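Ribulose-5-phosphate reductase 1 (Staphylococcus aureus, PDB 6XHK) catalyses the NADPH-dependent reduction of D-ribulose 5-phosphate to D-ribitol 5-phosphate, a step in wall teichoic acid biosynthesis. Local coordinates at residues A[146-151]-A[286-290]; A[152-156]-A[224-228]; A[176-181]-A[204-208]. All coordinates share one frame; numbering follows the deposited sequence.

In the fold
Interactions 1 and 2 share helix 143-155; interaction 3 lies on the neighbouring helix 174-186, in the Rossmann-type domain. Interactions 1 and 2 use successive parts of helix 143-155, and their centres lie about 14 Å apart. Interaction 1 meets helix 284-296, and interaction 2 meets strand 225-228 of the six-stranded parallel sheet. Interaction 3 lies about 15 to 16 Å from both, centre to centre, and joins helix 174-186 to the loop before strand 210-213, an outer strand of that sheet. Along the chain, interaction 3 falls within the span of interaction 2, which falls within that of interaction 1. The contacts touch one another, and Val148 in interaction 1 reaches the bound NADPH.

Interaction 1: residues A[146-151]-A[286-290]; sequences VTVSLH and DFQDV. With NDP (NADPH dihydro-nicotinamide-adenine-dinucleotide phosphate), chain B.
Thr147 lays its methyl CG2 over the face of the Phe287 ring. This CH-pi contact puts CG2 3.6 Å from the centroid of the Phe287 ring, only 14° off the ring normal. The rotamer explains the approach: CG2 lies anti to the carbonyl carbon, and OG1 sits between the backbone N and that carbon (chi1 57°). OG1 is held by Glu144 O and by Ser282 OG, which leaves the methyl for the ring.

The packed part of the contact is apolar. Thr147 CG2 also meets Val290 CG2 at 3.6 Å, the two side chains crossing at about a right angle. Val146 CG1 reaches Val290 CG1 at 3.5 Å. Leu150 adds its CD2 branch, 3.7 Å from Asp289 CB.

Toward His151 and Asp289, which are partly exposed, the contact is polar and less closely fitted. Asp286 itself is buried. His151 ND1 comes within 3.2 Å of Asp286 OD2, but the angle is poor for a hydrogen bond. The ring and carboxylate planes are inclined to each other. OD2 is bonded instead to Gly283 N, near the start of its own helix. Asp289 OD2 makes a weak, long ion pair with Arg154 NH1.

Val148, turned from helix 284-296, rests CG1 3.6 Å from C7N of the NADPH carboxamide. One helix thus meets the cofactor and helix 284-296 with different side chains. The axes of segments 146-151 and 286-290 cross at 100°, 9.1 Å apart at closest approach. Helix 174-186 packs on Val146 and Ser149, and Val129 of strand 128-130 lies against Phe287.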
# COMPACT_ATOMS: atom_id res chain seq x y z
N VAL A 146 -1.95 -0.74 3.67
CA VAL A 146 -2.76 -1.52 4.59
C VAL A 146 -4.21 -1.50 4.15
O VAL A 146 -4.94 -2.49 4.33
CB VAL A 146 -2.60 -1.01 6.03
CG1 VAL A 146 -3.46 -1.83 6.96
CG2 VAL A 146 -1.15 -1.09 6.44
N THR A 147 -4.66 -0.40 3.55
CA THR A 147 -6.05 -0.37 3.10
C THR A 147 -6.25 -1.27 1.90
O THR A 147 -7.25 -1.99 1.83
CB THR A 147 -6.51 1.05 2.76
OG1 THR A 147 -5.65 1.62 1.77
CG2 THR A 147 -6.48 1.91 4.01
N VAL A 148 -5.33 -1.22 0.92
CA VAL A 148 -5.40 -2.11 -0.24
C VAL A 148 -5.53 -3.56 0.20
O VAL A 148 -6.39 -4.32 -0.29
CB VAL A 148 -4.15 -1.90 -1.13
CG1 VAL A 148 -4.06 -2.97 -2.17
CG2 VAL A 148 -4.21 -0.54 -1.79
N SER A 149 -4.70 -3.94 1.17
CA SER A 149 -4.72 -5.31 1.68
C SER A 149 -6.05 -5.63 2.34
O SER A 149 -6.71 -6.61 1.97
CB SER A 149 -3.56 -5.50 2.65
OG SER A 149 -3.59 -6.78 3.22
N LEU A 150 -6.47 -4.83 3.33
CA LEU A 150 -7.75 -5.09 3.99
C LEU A 150 -8.90 -5.15 3.00
O LEU A 150 -9.82 -5.97 3.15
CB LEU A 150 -8.02 -4.04 5.05
CG LEU A 150 -9.37 -4.19 5.75
CD1 LEU A 150 -9.33 -5.29 6.79
CD2 LEU A 150 -9.85 -2.87 6.35
N HIS A 151 -8.89 -4.27 1.99
CA HIS A 151 -9.93 -4.29 0.97
C HIS A 151 -10.00 -5.65 0.30
O HIS A 151 -11.07 -6.26 0.20
CB HIS A 151 -9.67 -3.19 -0.07
CG HIS A 151 -10.81 -2.97 -1.01
ND1 HIS A 151 -12.10 -2.73 -0.57
CD2 HIS A 151 -10.87 -3.00 -2.37
CE1 HIS A 151 -12.90 -2.59 -1.62
NE2 HIS A 151 -12.18 -2.76 -2.72
N ASP A 286 -12.31 1.87 4.09
CA ASP A 286 -11.13 1.07 4.43
C ASP A 286 -10.11 1.85 5.24
O ASP A 286 -9.46 1.29 6.13
CB ASP A 286 -10.49 0.48 3.16
CG ASP A 286 -11.49 -0.21 2.25
OD1 ASP A 286 -12.40 -0.89 2.77
OD2 ASP A 286 -11.36 -0.06 1.01
N PHE A 287 -9.94 3.15 4.98
CA PHE A 287 -9.05 3.94 5.83
C PHE A 287 -9.58 4.06 7.25
O PHE A 287 -8.82 3.91 8.22
CB PHE A 287 -8.81 5.32 5.23
CG PHE A 287 -7.80 5.34 4.10
CD1 PHE A 287 -6.45 5.49 4.36
CD2 PHE A 287 -8.21 5.29 2.79
CE1 PHE A 287 -5.52 5.54 3.33
CE2 PHE A 287 -7.29 5.35 1.75
CZ PHE A 287 -5.94 5.48 2.02
N GLN A 288 -10.90 4.29 7.41
CA GLN A 288 -11.45 4.34 8.76
C GLN A 288 -11.32 2.98 9.47
O GLN A 288 -10.97 2.93 10.66
CB GLN A 288 -12.91 4.79 8.74
CG GLN A 288 -13.45 5.14 10.15
CD GLN A 288 -12.85 6.44 10.73
OE1 GLN A 288 -12.20 6.43 11.79
NE2 GLN A 288 -13.10 7.56 10.05
N ASP A 289 -11.57 1.88 8.75
CA ASP A 289 -11.40 0.55 9.33
C ASP A 289 -9.95 0.28 9.73
O ASP A 289 -9.69 -0.28 10.81
CB ASP A 289 -11.89 -0.52 8.35
CG ASP A 289 -13.39 -0.45 8.10
OD1 ASP A 289 -14.10 0.23 8.87
OD2 ASP A 289 -13.86 -1.11 7.14
N VAL A 290 -8.99 0.69 8.90
CA VAL A 290 -7.59 0.43 9.20
C VAL A 290 -7.14 1.23 10.42
O VAL A 290 -6.35 0.76 11.24
CB VAL A 290 -6.70 0.73 7.99
CG1 VAL A 290 -5.23 0.82 8.43
CG2 VAL A 290 -6.89 -0.29 6.89
PA NDP B . 7.77 -5.69 -4.02
O1A NDP B . 8.91 -4.99 -4.70
O2A NDP B . 7.94 -5.62 -2.50
O5B NDP B . 7.68 -7.25 -4.57
C5B NDP B . 7.02 -8.29 -3.77
C4B NDP B . 7.89 -9.60 -3.69
O4B NDP B . 7.48 -10.53 -4.50
C3B NDP B . 9.36 -9.31 -4.11
O3B NDP B . 10.22 -9.57 -3.09
C2B NDP B . 9.70 -10.29 -5.22
O2B NDP B . 11.08 -10.76 -4.91
C1B NDP B . 8.82 -11.24 -5.06
N9A NDP B . 8.58 -12.08 -6.24
C8A NDP B . 9.04 -11.93 -7.52
N7A NDP B . 8.57 -12.96 -8.28
C5A NDP B . 7.83 -13.73 -7.48
C6A NDP B . 7.06 -15.02 -7.77
N6A NDP B . 7.06 -15.56 -9.11
N1A NDP B . 6.35 -15.65 -6.70
C2A NDP B . 6.36 -15.09 -5.37
N3A NDP B . 7.10 -13.84 -5.11
C4A NDP B . 7.84 -13.19 -6.22
O3 NDP B . 6.30 -4.92 -4.36
PN NDP B . 4.92 -4.95 -3.38
O1N NDP B . 4.98 -6.10 -2.38
O2N NDP B . 4.85 -3.69 -2.59
O5D NDP B . 3.60 -5.04 -4.39
C5D NDP B . 3.76 -5.55 -5.74
C4D NDP B . 2.69 -5.26 -6.66
O4D NDP B . 1.37 -4.74 -5.96
C3D NDP B . 3.05 -4.16 -7.68
O3D NDP B . 2.65 -4.56 -9.06
C2D NDP B . 2.38 -3.06 -7.26
O2D NDP B . 2.10 -2.08 -8.31
C1D NDP B . 1.01 -3.65 -6.61
N1N NDP B . 0.22 -2.69 -5.80
C2N NDP B . -1.23 -2.76 -5.93
C3N NDP B . -2.18 -1.71 -5.33
C7N NDP B . -3.74 -1.88 -5.56
O7N NDP B . -4.48 -0.93 -5.47
N7N NDP B . -4.27 -3.21 -5.87
C4N NDP B . -1.62 -0.69 -4.30
C5N NDP B . -0.08 -0.54 -4.39
C6N NDP B . 0.81 -1.68 -4.91
P2B NDP B . 12.23 -10.36 -5.99
O1X NDP B . 11.77 -10.65 -7.40
O2X NDP B . 12.48 -8.87 -5.87
O3X NDP B . 13.47 -11.18 -5.68

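Interaction 2: residues A[152-156]-A[224-228]; sequences AIRRF and DHAFE
An aromatic cluster of Phe156, His225 and Phe227 joins the end of helix 143-155 to strand 225-228, a central strand of the parallel Rossmann-type sheet. Phe156 is the middle member. It comes just after the helix, with CG anti to the carbonyl carbon (chi1 -64°), and its ring enters between the two strand side chains.

His225 meets this ring edge-on. Its CD2 stands over the centre of one Phe156 face, 3.5 Å above the plane. The centroids of the His225 and Phe156 rings are 4.7 Å apart and the planes stand at 86°, so the pair is T-shaped.

On its CD1-CE1 border Phe156 takes the opposite role. It turns an edge to the face of Phe227 in an offset edge-to-face pair, with planes at 63° and ring centroids 5.3 Å apart. Phe156 CE1 lies 3.4 Å from Phe227 CZ. Ala226, between the two aromatic strand residues, brings its backbone O to the Phe156 edge, 3.9 Å from CZ and in the ring plane.

The last turn of the helix completes the contact. Ile153 CG1 packs 3.9 Å from Phe227 CZ, and Ala152 CB lies 4.3 Å from Phe227 CE1. Leu183 of helix 174-186 and Ala253 of the adjacent strand also touch Phe227.

The contact is made by hydrocarbon and ring surfaces. Its directional element is the placing of weakly positive ring hydrogens over electron-rich faces. The imidazole suits this, because a carbon edge, at CD2, is turned to the phenyl face. The grip therefore depends on shape and on ring orientation rather than on ion pairing.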
# COMPACT_ATOMS: atom_id res chain seq x y z
N ALA A 152 -8.84 -6.16 -0.13
CA ALA A 152 -8.80 -7.51 -0.70
C ALA A 152 -9.37 -8.55 0.27
O ALA A 152 -10.26 -9.33 -0.10
CB ALA A 152 -7.38 -7.89 -1.11
N ILE A 153 -8.88 -8.57 1.51
CA ILE A 153 -9.36 -9.58 2.48
C ILE A 153 -10.87 -9.51 2.62
O ILE A 153 -11.56 -10.53 2.73
CB ILE A 153 -8.68 -9.41 3.85
CG1 ILE A 153 -7.17 -9.59 3.76
CG2 ILE A 153 -9.26 -10.39 4.85
CD1 ILE A 153 -6.49 -9.29 5.08
N ARG A 154 -11.42 -8.30 2.65
CA ARG A 154 -12.85 -8.13 2.82
C ARG A 154 -13.62 -8.51 1.56
O ARG A 154 -14.86 -8.60 1.62
CB ARG A 154 -13.12 -6.69 3.25
CG ARG A 154 -12.85 -6.42 4.74
CD ARG A 154 -13.07 -4.94 5.03
NE ARG A 154 -13.04 -4.63 6.46
CZ ARG A 154 -14.10 -4.72 7.25
NH1 ARG A 154 -13.99 -4.41 8.54
NH2 ARG A 154 -15.26 -5.13 6.76
N ARG A 155 -12.93 -8.73 0.43
CA ARG A 155 -13.60 -9.23 -0.77
C ARG A 155 -14.00 -10.71 -0.65
O ARG A 155 -14.87 -11.17 -1.40
CB ARG A 155 -12.70 -9.03 -2.00
CG ARG A 155 -12.24 -7.56 -2.19
CD ARG A 155 -13.37 -6.60 -2.57
NE ARG A 155 -14.14 -7.15 -3.69
CZ ARG A 155 -13.77 -7.05 -4.96
NH1 ARG A 155 -12.65 -6.41 -5.28
NH2 ARG A 155 -14.53 -7.58 -5.92
N PHE A 156 -13.40 -11.46 0.27
CA PHE A 156 -13.93 -12.75 0.69
C PHE A 156 -15.06 -12.53 1.69
O PHE A 156 -14.80 -12.11 2.83
CB PHE A 156 -12.82 -13.59 1.31
CG PHE A 156 -11.72 -13.96 0.35
CD1 PHE A 156 -10.42 -14.13 0.79
CD2 PHE A 156 -12.00 -14.25 -0.97
CE1 PHE A 156 -9.41 -14.49 -0.09
CE2 PHE A 156 -10.99 -14.63 -1.85
CZ PHE A 156 -9.70 -14.75 -1.40
N ASP A 224 -6.97 -23.29 1.10
CA ASP A 224 -8.24 -23.03 0.43
C ASP A 224 -8.45 -21.61 -0.07
O ASP A 224 -9.37 -21.38 -0.85
CB ASP A 224 -9.43 -23.42 1.33
CG ASP A 224 -9.29 -22.96 2.76
OD1 ASP A 224 -8.19 -23.11 3.33
OD2 ASP A 224 -10.28 -22.43 3.32
N HIS A 225 -7.63 -20.64 0.35
CA HIS A 225 -7.80 -19.26 -0.07
C HIS A 225 -6.41 -18.66 -0.26
O HIS A 225 -5.52 -18.92 0.55
CB HIS A 225 -8.57 -18.43 0.97
CG HIS A 225 -10.05 -18.57 0.90
ND1 HIS A 225 -10.69 -19.78 1.08
CD2 HIS A 225 -11.02 -17.66 0.69
CE1 HIS A 225 -12.00 -19.60 0.97
NE2 HIS A 225 -12.23 -18.32 0.73
N ALA A 226 -6.23 -17.85 -1.30
CA ALA A 226 -4.88 -17.35 -1.57
C ALA A 226 -4.93 -15.89 -2.00
O ALA A 226 -5.98 -15.39 -2.43
CB ALA A 226 -4.17 -18.19 -2.62
N PHE A 227 -3.78 -15.23 -1.86
CA PHE A 227 -3.59 -13.80 -2.14
C PHE A 227 -2.37 -13.64 -3.02
O PHE A 227 -1.27 -14.08 -2.65
CB PHE A 227 -3.40 -13.00 -0.86
CG PHE A 227 -4.62 -12.91 -0.06
CD1 PHE A 227 -5.50 -11.87 -0.25
CD2 PHE A 227 -4.90 -13.87 0.90
CE1 PHE A 227 -6.66 -11.77 0.51
CE2 PHE A 227 -6.06 -13.79 1.66
CZ PHE A 227 -6.94 -12.73 1.47
N GLU A 228 -2.54 -13.03 -4.18
CA GLU A 228 -1.43 -12.76 -5.09
C GLU A 228 -0.92 -11.33 -4.87
O GLU A 228 -1.58 -10.37 -5.27
CB GLU A 228 -1.84 -12.97 -6.54
CG GLU A 228 -0.66 -13.01 -7.49
CD GLU A 228 -0.52 -11.70 -8.28
OE1 GLU A 228 -1.37 -10.78 -8.13
OE2 GLU A 228 0.44 -11.60 -9.06

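Interaction 3: residues A[176-181]-A[204-208]; sequences GYITAI and HFSFV
The ring of Phe205 receives Tyr177 on one face and backbone and methyl carbons at its edge. Tyr177 CD2 stands 4.1 Å above the plane of Phe205, over its centre. The pair is edge-to-face, with planes at 78°. Gly176 C and Ala180 CB lie at the rim, in the plane of the Phe205 ring, so this edge of the ring lies along the helix backbone. Its CE1 reaches Tyr177 CA at 3.4 Å.

The Tyr177 ring is in turn a platform. Phe207 directs an edge toward its face in an offset edge-to-face arrangement, with ring centroids 5.5 Å apart. Tyr177 CE2 and Phe207 CE1 approach to 3.6 Å. Ile181 CG1, one helical turn on, sits over a Tyr177 face toward the rim. At the edge of Tyr177, in plane, lies the backbone O of His204, 3.2 Å from CE2. The hydroxyl of Tyr177 is hydrogen-bonded to Lys303 O.

The same outer end of Phe207 also meets the next helix residues. Its CE2 lies 3.7 Å from Ala180 CB, and its CZ lies 3.6 Å from Ile181 CG1. The torsion makes this possible: CG is placed between the backbone N and the carbonyl carbon (chi1 48°), which directs the ring to the helix. Ala180 CB also meets Phe205 and Val208, so the small side chain of Ala180 leaves room for all three loop residues.

Gly176 belongs to a GxGxxG-like sequence at the start of helix 174-186, consistent with the Rossmann-type site beside NADPH. The chemistry is almost wholly apolar and aromatic. The loop leading to strand 210-213 is thus held to the helix by ring packing, in which Tyr177 of the helix stands steeply against Phe205 and Phe207 of the loop.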
# COMPACT_ATOMS: atom_id res chain seq x y z
N GLY A 176 2.78 -8.55 0.58
CA GLY A 176 2.87 -9.81 1.29
C GLY A 176 2.82 -9.64 2.80
O GLY A 176 1.97 -10.22 3.48
N TYR A 177 3.74 -8.81 3.34
CA TYR A 177 3.91 -8.66 4.79
C TYR A 177 2.67 -8.06 5.44
O TYR A 177 2.20 -8.56 6.47
CB TYR A 177 5.17 -7.82 5.07
CG TYR A 177 5.59 -7.72 6.54
CD1 TYR A 177 5.34 -6.56 7.29
CD2 TYR A 177 6.21 -8.79 7.19
CE1 TYR A 177 5.71 -6.45 8.61
CE2 TYR A 177 6.58 -8.70 8.52
CZ TYR A 177 6.32 -7.53 9.23
OH TYR A 177 6.69 -7.45 10.56
N ILE A 178 2.12 -7.00 4.84
CA ILE A 178 0.92 -6.38 5.42
C ILE A 178 -0.22 -7.38 5.47
O ILE A 178 -0.92 -7.50 6.49
CB ILE A 178 0.55 -5.11 4.63
CG1 ILE A 178 1.69 -4.09 4.75
CG2 ILE A 178 -0.79 -4.56 5.08
CD1 ILE A 178 1.38 -2.75 4.20
N THR A 179 -0.43 -8.12 4.38
CA THR A 179 -1.52 -9.08 4.32
C THR A 179 -1.34 -10.19 5.35
O THR A 179 -2.31 -10.57 6.02
CB THR A 179 -1.60 -9.66 2.92
OG1 THR A 179 -1.35 -8.61 1.98
CG2 THR A 179 -2.95 -10.33 2.68
N ALA A 180 -0.13 -10.73 5.46
CA ALA A 180 0.16 -11.69 6.51
C ALA A 180 -0.24 -11.13 7.87
O ALA A 180 -0.93 -11.80 8.65
CB ALA A 180 1.64 -12.08 6.46
N ILE A 181 0.15 -9.88 8.15
CA ILE A 181 -0.16 -9.26 9.44
C ILE A 181 -1.67 -9.23 9.65
O ILE A 181 -2.17 -9.57 10.73
CB ILE A 181 0.41 -7.83 9.51
CG1 ILE A 181 1.92 -7.82 9.41
CG2 ILE A 181 -0.01 -7.18 10.83
CD1 ILE A 181 2.48 -6.38 9.48
N HIS A 204 11.37 -12.10 7.57
CA HIS A 204 10.53 -11.15 8.31
C HIS A 204 9.18 -11.70 8.70
O HIS A 204 8.49 -11.07 9.51
CB HIS A 204 10.32 -9.85 7.52
CG HIS A 204 11.58 -9.12 7.21
ND1 HIS A 204 12.45 -9.50 6.21
CD2 HIS A 204 12.16 -8.06 7.83
CE1 HIS A 204 13.49 -8.68 6.20
NE2 HIS A 204 13.34 -7.80 7.17
N PHE A 205 8.78 -12.84 8.16
CA PHE A 205 7.48 -13.45 8.42
C PHE A 205 7.67 -14.52 9.49
O PHE A 205 8.05 -15.66 9.20
CB PHE A 205 6.91 -14.05 7.15
CG PHE A 205 6.72 -13.08 6.00
CD1 PHE A 205 5.43 -12.66 5.63
CD2 PHE A 205 7.80 -12.65 5.23
CE1 PHE A 205 5.23 -11.82 4.54
CE2 PHE A 205 7.60 -11.79 4.13
CZ PHE A 205 6.31 -11.37 3.80
N SER A 206 7.42 -14.15 10.74
CA SER A 206 7.66 -15.01 11.88
C SER A 206 6.38 -15.50 12.51
O SER A 206 6.34 -16.61 13.05
CB SER A 206 8.46 -14.24 12.93
OG SER A 206 9.63 -13.75 12.32
N PHE A 207 5.35 -14.67 12.45
CA PHE A 207 3.98 -14.83 12.90
C PHE A 207 3.14 -15.69 11.93
O PHE A 207 1.92 -15.87 12.11
CB PHE A 207 3.35 -13.45 13.11
CG PHE A 207 3.57 -12.50 11.95
CD1 PHE A 207 4.76 -11.82 11.81
CD2 PHE A 207 2.59 -12.32 11.00
CE1 PHE A 207 4.96 -10.96 10.75
CE2 PHE A 207 2.79 -11.46 9.94
CZ PHE A 207 3.98 -10.77 9.82
N VAL A 208 3.83 -16.20 10.91
CA VAL A 208 3.29 -17.11 9.91
C VAL A 208 3.63 -18.55 10.29
O VAL A 208 4.66 -18.82 10.93
CB VAL A 208 3.82 -16.73 8.51
CG1 VAL A 208 3.32 -17.65 7.47
CG2 VAL A 208 3.28 -15.38 8.15